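Local coordinates for protein uric acid oxidase (Arthrobacter globiformis, PDB 1VAY) that catalyses the oxidation of uric acid by oxygen to 5-hydroxyisourate, which is then processed further to (S)-allantoin, at residues Thr144-Thr149 against Asp169-Thr174; Gly150-Gly155 against His208-Gln213. All blocks are in the same frame, centred on the assembly; numbering follows the deposited sequence.

Contact 1 (Thr144-Thr149 against Asp169-Thr174); sequences TVLKST and DRILAT. With AZA (8-azaxanthine), chain I.
Val145 and Lys147 pair with Thr174 and Leu172 in an antiparallel beta ladder, one of the strand joins in the large antiparallel sheet of the uricase T-fold. The two short strands run 176° apart. Each of these pairs is doubly hydrogen-bonded: Val145 N reaches Thr174 O at 3.0 Å and Lys147 N reaches Leu172 O at 2.9 Å, while Thr174 N and Leu172 N return bonds to Val145 O and Lys147 O. Between them sits the non-hydrogen-bonded pair Leu146 and Ala173, and here the packing is tight. Leu146 holds CG anti to its own N (chi1 175°), which carries CD1 over the neighbouring strand to lie 3.8 Å from both Ala173 CB and Ile171 CG2. His242 of the same chain and Trp105 of the second subunit also pack on Leu146. On the other face of the sheet Val145 and Thr174 stand side by side with their CG2 methyls 3.8 Å apart; Leu201 and Phe204 of helix 189-206 close over Val145, and Thr174 OG1 is bonded to Pro238 O. Lys147 bends away, its NZ bonded to the carbonyls of Ala205 and Thr207.

Beyond Lys147 the ladder gives way to loops, and the contact becomes looser and partly exposed. Thr149 OG1 donates to Asp169 OD1 at 3.0 Å, arriving from above the carboxylate plane. Asp169 OD2 turns to a salt bridge with Arg22 of the second subunit. Arg170, a residue of the urate site, leaves the backbone away from 144-149, its chain extended from CG to NE; the edge of its guanidinium meets the bound 8-azaxanthine, with NH2 2.9 Å from ligand O2 and an N-H...O angle of 160°.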
loop_
_atom_site.group_PDB
_atom_site.type_symbol
_atom_site.label_atom_id
_atom_site.label_comp_id
_atom_site.label_asym_id
_atom_site.label_seq_id
_atom_site.Cartn_x
_atom_site.Cartn_y
_atom_site.Cartn_z
ATOM N N THR A 144 12.647 -10.932 3.500
ATOM C CA THR A 144 13.304 -10.183 4.560
ATOM C C THR A 144 14.158 -11.058 5.470
ATOM O O THR A 144 13.723 -12.110 5.927
ATOM C CB THR A 144 12.253 -9.435 5.398
ATOM O OG1 THR A 144 11.470 -8.606 4.527
ATOM C CG2 THR A 144 12.916 -8.572 6.457
ATOM N N VAL A 145 15.383 -10.615 5.726
ATOM C CA VAL A 145 16.302 -11.362 6.579
ATOM C C VAL A 145 16.992 -10.415 7.540
ATOM O O VAL A 145 17.057 -9.204 7.300
ATOM C CB VAL A 145 17.368 -12.094 5.745
ATOM C CG1 VAL A 145 16.692 -13.013 4.746
ATOM C CG2 VAL A 145 18.243 -11.098 5.044
ATOM N N LEU A 146 17.510 -10.967 8.629
ATOM C CA LEU A 146 18.164 -10.146 9.637
ATOM C C LEU A 146 19.172 -10.913 10.476
ATOM O O LEU A 146 18.929 -12.057 10.867
ATOM C CB LEU A 146 17.102 -9.536 10.556
ATOM C CG LEU A 146 17.545 -8.723 11.773
ATOM C CD1 LEU A 146 16.445 -7.730 12.137
ATOM C CD2 LEU A 146 17.857 -9.646 12.944
ATOM N N LYS A 147 20.305 -10.274 10.747
ATOM C CA LYS A 147 21.341 -10.864 11.589
ATOM C C LYS A 147 21.394 -9.948 12.799
ATOM O O LYS A 147 21.461 -8.727 12.642
ATOM C CB LYS A 147 22.702 -10.856 10.894
ATOM C CG LYS A 147 22.712 -11.488 9.517
ATOM C CD LYS A 147 23.864 -12.471 9.343
ATOM C CE LYS A 147 25.192 -11.865 9.729
ATOM N NZ LYS A 147 26.250 -12.903 9.744
ATOM N N SER A 148 21.359 -10.535 13.993
ATOM C CA SER A 148 21.384 -9.768 15.235
ATOM C C SER A 148 22.807 -9.406 15.665
ATOM O O SER A 148 23.009 -8.559 16.536
ATOM C CB SER A 148 20.689 -10.561 16.342
ATOM O OG SER A 148 21.265 -11.850 16.462
ATOM N N THR A 149 23.788 -10.064 15.056
ATOM C CA THR A 149 25.190 -9.799 15.341
ATOM C C THR A 149 25.990 -10.338 14.158
ATOM O O THR A 149 25.408 -10.804 13.177
ATOM C CB THR A 149 25.641 -10.471 16.663
ATOM O OG1 THR A 149 26.903 -9.924 17.069
ATOM C CG2 THR A 149 25.765 -11.988 16.494
ATOM N N ASP A 169 29.571 -4.226 16.200
ATOM C CA ASP A 169 28.457 -5.096 16.564
ATOM C C ASP A 169 27.165 -4.337 16.288
ATOM O O ASP A 169 26.836 -3.367 16.981
ATOM C CB ASP A 169 28.545 -5.483 18.047
ATOM C CG ASP A 169 27.688 -6.710 18.398
ATOM O OD1 ASP A 169 26.714 -7.018 17.677
ATOM O OD2 ASP A 169 27.985 -7.364 19.420
ATOM N N ARG A 170 26.440 -4.772 15.266
ATOM C CA ARG A 170 25.195 -4.115 14.899
ATOM C C ARG A 170 24.261 -5.103 14.204
ATOM O O ARG A 170 24.671 -6.204 13.825
ATOM C CB ARG A 170 25.474 -2.959 13.940
ATOM C CG ARG A 170 25.918 -3.438 12.563
ATOM C CD ARG A 170 25.924 -2.332 11.529
ATOM N NE ARG A 170 26.240 -2.867 10.208
ATOM C CZ ARG A 170 26.276 -2.148 9.091
ATOM N NH1 ARG A 170 26.019 -0.840 9.116
ATOM N NH2 ARG A 170 26.563 -2.740 7.943
ATOM N N ILE A 171 23.004 -4.706 14.042
ATOM C CA ILE A 171 22.027 -5.538 13.353
ATOM C C ILE A 171 22.124 -5.240 11.864
ATOM O O ILE A 171 22.340 -4.096 11.468
ATOM C CB ILE A 171 20.569 -5.232 13.819
ATOM C CG1 ILE A 171 20.275 -5.954 15.139
ATOM C CG2 ILE A 171 19.568 -5.659 12.753
ATOM C CD1 ILE A 171 18.844 -5.824 15.617
ATOM N N LEU A 172 21.994 -6.271 11.038
ATOM C CA LEU A 172 22.017 -6.082 9.592
ATOM C C LEU A 172 20.747 -6.719 9.048
ATOM O O LEU A 172 20.604 -7.947 9.055
ATOM C CB LEU A 172 23.239 -6.747 8.954
ATOM C CG LEU A 172 23.326 -6.552 7.434
ATOM C CD1 LEU A 172 23.487 -5.063 7.136
ATOM C CD2 LEU A 172 24.496 -7.337 6.859
ATOM N N ALA A 173 19.826 -5.880 8.587
ATOM C CA ALA A 173 18.555 -6.355 8.060
ATOM C C ALA A 173 18.321 -5.798 6.669
ATOM O O ALA A 173 18.628 -4.639 6.405
ATOM C CB ALA A 173 17.424 -5.931 8.989
ATOM N N THR A 174 17.757 -6.618 5.787
ATOM C CA THR A 174 17.499 -6.181 4.418
ATOM C C THR A 174 16.383 -6.995 3.777
ATOM O O THR A 174 15.912 -7.985 4.337
ATOM C CB THR A 174 18.793 -6.326 3.557
ATOM O OG1 THR A 174 18.576 -5.783 2.252
ATOM C CG2 THR A 174 19.189 -7.801 3.422
HETATM N N1 AZA I . 27.225 0.229 4.053
HETATM C C2 AZA I . 27.009 -0.403 5.256
HETATM O O2 AZA I . 27.142 -1.602 5.366
HETATM N N3 AZA I . 26.633 0.333 6.334
HETATM C C4 AZA I . 26.487 1.644 6.220
HETATM C C5 AZA I . 26.699 2.300 5.032
HETATM C C6 AZA I . 27.099 1.578 3.825
HETATM O O6 AZA I . 27.316 2.041 2.705
HETATM N N7 AZA I . 26.473 3.597 5.232
HETATM N N8 AZA I . 26.136 3.662 6.535
HETATM N N9 AZA I . 26.132 2.487 7.175
HETATM O O HOH W 1 24.394 -6.219 17.322
#

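Contact 2 (Gly150-Gly155 against His208-Gln213); sequences GSEFHG and HSLALQ. With AZA (8-azaxanthine), chain I.
Glu152 and His208 meet through a carboxylate and an imidazole whose planes are 68° apart. His208 NE2 points its N-H almost straight (176°) at Glu152 OE2, 2.6 Å away; the oxygen lies in the ring plane and is met on its anti side. The other oxygen, OE1, takes a bond from His154 NE2 at 2.8 Å, this time from above the carboxylate plane, so two histidines fix the rotation of one acid group. Leu210 runs alongside, its CD2 4.1 Å from Glu152 CB. The backbones are joined by Glu152 N to Ser209 O and Ser209 N to Gly150 O. A water links Glu152 O with the hydroxyls of Ser151 and Ser209, which also bond to Arg170 NE and Thr215 OG1 respectively.

Phe153, with CG anti to its N (chi1 -170°), lays its ring face over the 8-azaxanthine, whose N3 stands 3.3 Å above the ring centre. A serine in place of Phe153 would probably leave that face of the ligand without its stacking partner and let it tilt. The amide of Gln213 meets the N1/O6 edge with two bonds, OE1 accepting from N1 and NE2 donating to O6, each at 3.0 Å. Leu212 N, just after the N-cap Ala211, donates to ligand O2 at 2.8 Å. This is the urate-binding site, formed between subunits: Thr57 N of the third subunit also bonds the ligand. The loop after strand 133-147 thus packs on the start of helix 212-226, where Leu212 rests on strands 172-182, 230-244 and 266-275.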
loop_
_atom_site.group_PDB
_atom_site.type_symbol
_atom_site.label_atom_id
_atom_site.label_comp_id
_atom_site.label_asym_id
_atom_site.label_seq_id
_atom_site.Cartn_x
_atom_site.Cartn_y
_atom_site.Cartn_z
ATOM N N GLY A 150 27.311 -10.269 14.234
ATOM C CA GLY A 150 28.119 -10.748 13.127
ATOM C C GLY A 150 28.039 -9.761 11.982
ATOM O O GLY A 150 27.994 -10.144 10.808
ATOM N N SER A 151 27.995 -8.478 12.336
ATOM C CA SER A 151 27.929 -7.389 11.370
ATOM C C SER A 151 28.657 -6.186 11.946
ATOM O O SER A 151 28.417 -5.789 13.095
ATOM C CB SER A 151 26.471 -7.007 11.062
ATOM O OG SER A 151 26.399 -5.905 10.154
ATOM N N GLU A 152 29.553 -5.618 11.141
ATOM C CA GLU A 152 30.336 -4.460 11.536
ATOM C C GLU A 152 30.328 -3.428 10.415
ATOM O O GLU A 152 29.964 -3.736 9.281
ATOM C CB GLU A 152 31.787 -4.863 11.799
ATOM C CG GLU A 152 31.991 -5.938 12.857
ATOM C CD GLU A 152 33.469 -6.236 13.101
ATOM O OE1 GLU A 152 34.254 -5.273 13.255
ATOM O OE2 GLU A 152 33.845 -7.429 13.149
ATOM N N PHE A 153 30.718 -2.200 10.753
ATOM C CA PHE A 153 30.839 -1.113 9.788
ATOM C C PHE A 153 31.753 -0.044 10.360
ATOM O O PHE A 153 31.349 0.754 11.212
ATOM C CB PHE A 153 29.494 -0.471 9.430
ATOM C CG PHE A 153 29.584 0.477 8.255
ATOM C CD1 PHE A 153 30.055 0.027 7.019
ATOM C CD2 PHE A 153 29.225 1.818 8.383
ATOM C CE1 PHE A 153 30.168 0.902 5.924
ATOM C CE2 PHE A 153 29.333 2.704 7.294
ATOM C CZ PHE A 153 29.806 2.242 6.063
ATOM N N HIS A 154 32.989 -0.035 9.881
ATOM C CA HIS A 154 33.983 0.922 10.338
ATOM C C HIS A 154 35.033 1.148 9.257
ATOM O O HIS A 154 35.088 0.415 8.267
ATOM C CB HIS A 154 34.644 0.405 11.624
ATOM C CG HIS A 154 35.067 -1.031 11.555
ATOM N ND1 HIS A 154 36.178 -1.451 10.855
ATOM C CD2 HIS A 154 34.525 -2.146 12.099
ATOM C CE1 HIS A 154 36.304 -2.761 10.972
ATOM N NE2 HIS A 154 35.313 -3.209 11.723
ATOM N N GLY A 155 35.855 2.176 9.445
ATOM C CA GLY A 155 36.895 2.467 8.477
ATOM C C GLY A 155 36.447 3.357 7.333
ATOM O O GLY A 155 37.199 3.563 6.386
ATOM N N HIS A 208 30.667 -13.060 7.923
ATOM C CA HIS A 208 30.826 -12.075 8.983
ATOM C C HIS A 208 30.931 -10.744 8.250
ATOM O O HIS A 208 31.994 -10.386 7.742
ATOM C CB HIS A 208 32.096 -12.308 9.787
ATOM C CG HIS A 208 32.267 -11.321 10.895
ATOM N ND1 HIS A 208 31.464 -11.322 12.016
ATOM C CD2 HIS A 208 33.063 -10.232 11.003
ATOM C CE1 HIS A 208 31.754 -10.272 12.762
ATOM N NE2 HIS A 208 32.720 -9.593 12.168
ATOM N N SER A 209 29.822 -10.011 8.212
ATOM C CA SER A 209 29.731 -8.755 7.479
ATOM C C SER A 209 30.484 -7.526 7.965
ATOM O O SER A 209 30.314 -7.093 9.102
ATOM C CB SER A 209 28.261 -8.380 7.315
ATOM O OG SER A 209 28.138 -7.210 6.537
ATOM N N LEU A 210 31.304 -6.961 7.078
ATOM C CA LEU A 210 32.054 -5.746 7.376
ATOM C C LEU A 210 31.340 -4.590 6.679
ATOM O O LEU A 210 31.669 -3.417 6.886
ATOM C CB LEU A 210 33.501 -5.851 6.880
ATOM C CG LEU A 210 34.400 -6.848 7.629
ATOM C CD1 LEU A 210 35.835 -6.750 7.117
ATOM C CD2 LEU A 210 34.366 -6.543 9.117
ATOM N N ALA A 211 30.357 -4.939 5.852
ATOM C CA ALA A 211 29.553 -3.967 5.119
ATOM C C ALA A 211 28.495 -4.681 4.274
ATOM O O ALA A 211 28.723 -5.793 3.785
ATOM C CB ALA A 211 30.447 -3.109 4.229
ATOM N N LEU A 212 27.337 -4.050 4.102
ATOM C CA LEU A 212 26.279 -4.665 3.311
ATOM C C LEU A 212 26.840 -4.963 1.916
ATOM O O LEU A 212 26.448 -5.940 1.279
ATOM C CB LEU A 212 25.066 -3.735 3.205
ATOM C CG LEU A 212 23.687 -4.413 3.134
ATOM C CD1 LEU A 212 22.635 -3.384 2.736
ATOM C CD2 LEU A 212 23.699 -5.550 2.139
ATOM N N GLN A 213 27.754 -4.111 1.455
ATOM C CA GLN A 213 28.400 -4.288 0.161
ATOM C C GLN A 213 29.133 -5.640 0.121
ATOM O O GLN A 213 28.960 -6.411 -0.810
ATOM C CB GLN A 213 29.403 -3.148 -0.105
ATOM C CG GLN A 213 28.770 -1.813 -0.535
ATOM C CD GLN A 213 28.340 -0.947 0.639
ATOM O OE1 GLN A 213 27.946 -1.458 1.680
ATOM N NE2 GLN A 213 28.399 0.371 0.464
HETATM N N1 AZA I . 27.225 0.229 4.053
HETATM C C2 AZA I . 27.009 -0.403 5.256
HETATM O O2 AZA I . 27.142 -1.602 5.366
HETATM N N3 AZA I . 26.633 0.333 6.334
HETATM C C4 AZA I . 26.487 1.644 6.220
HETATM C C5 AZA I . 26.699 2.300 5.032
HETATM C C6 AZA I . 27.099 1.578 3.825
HETATM O O6 AZA I . 27.316 2.041 2.705
HETATM N N7 AZA I . 26.473 3.597 5.232
HETATM N N8 AZA I . 26.136 3.662 6.535
HETATM N N9 AZA I . 26.132 2.487 7.175
HETATM O O HOH W 2 27.863 -5.073 8.150
HETATM O O HOH W 3 33.454 -2.519 8.758
#

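Followed from the N terminus, the segments come in the order 144-149, 150-155, 169-174 and 208-213, so the two contacts cross rather than nest. Contact 1 closes the strand-free excursion between strands 133-147 and 172-182. Contact 2 begins inside that excursion and closes a longer span that takes in strand 172-182 and helix 189-206, tying the loop to the start of helix 212-226. The two meet directly: Arg170 NE lies 3.0 Å from Ser151 OG, a probable hydrogen bond, and Leu172 CD2 packs 3.7 Å from Ser209 OG. Both reach the same 8-azaxanthine, contact 1 through Arg170, just before strand 172-182, and contact 2 through the loop and the helix start.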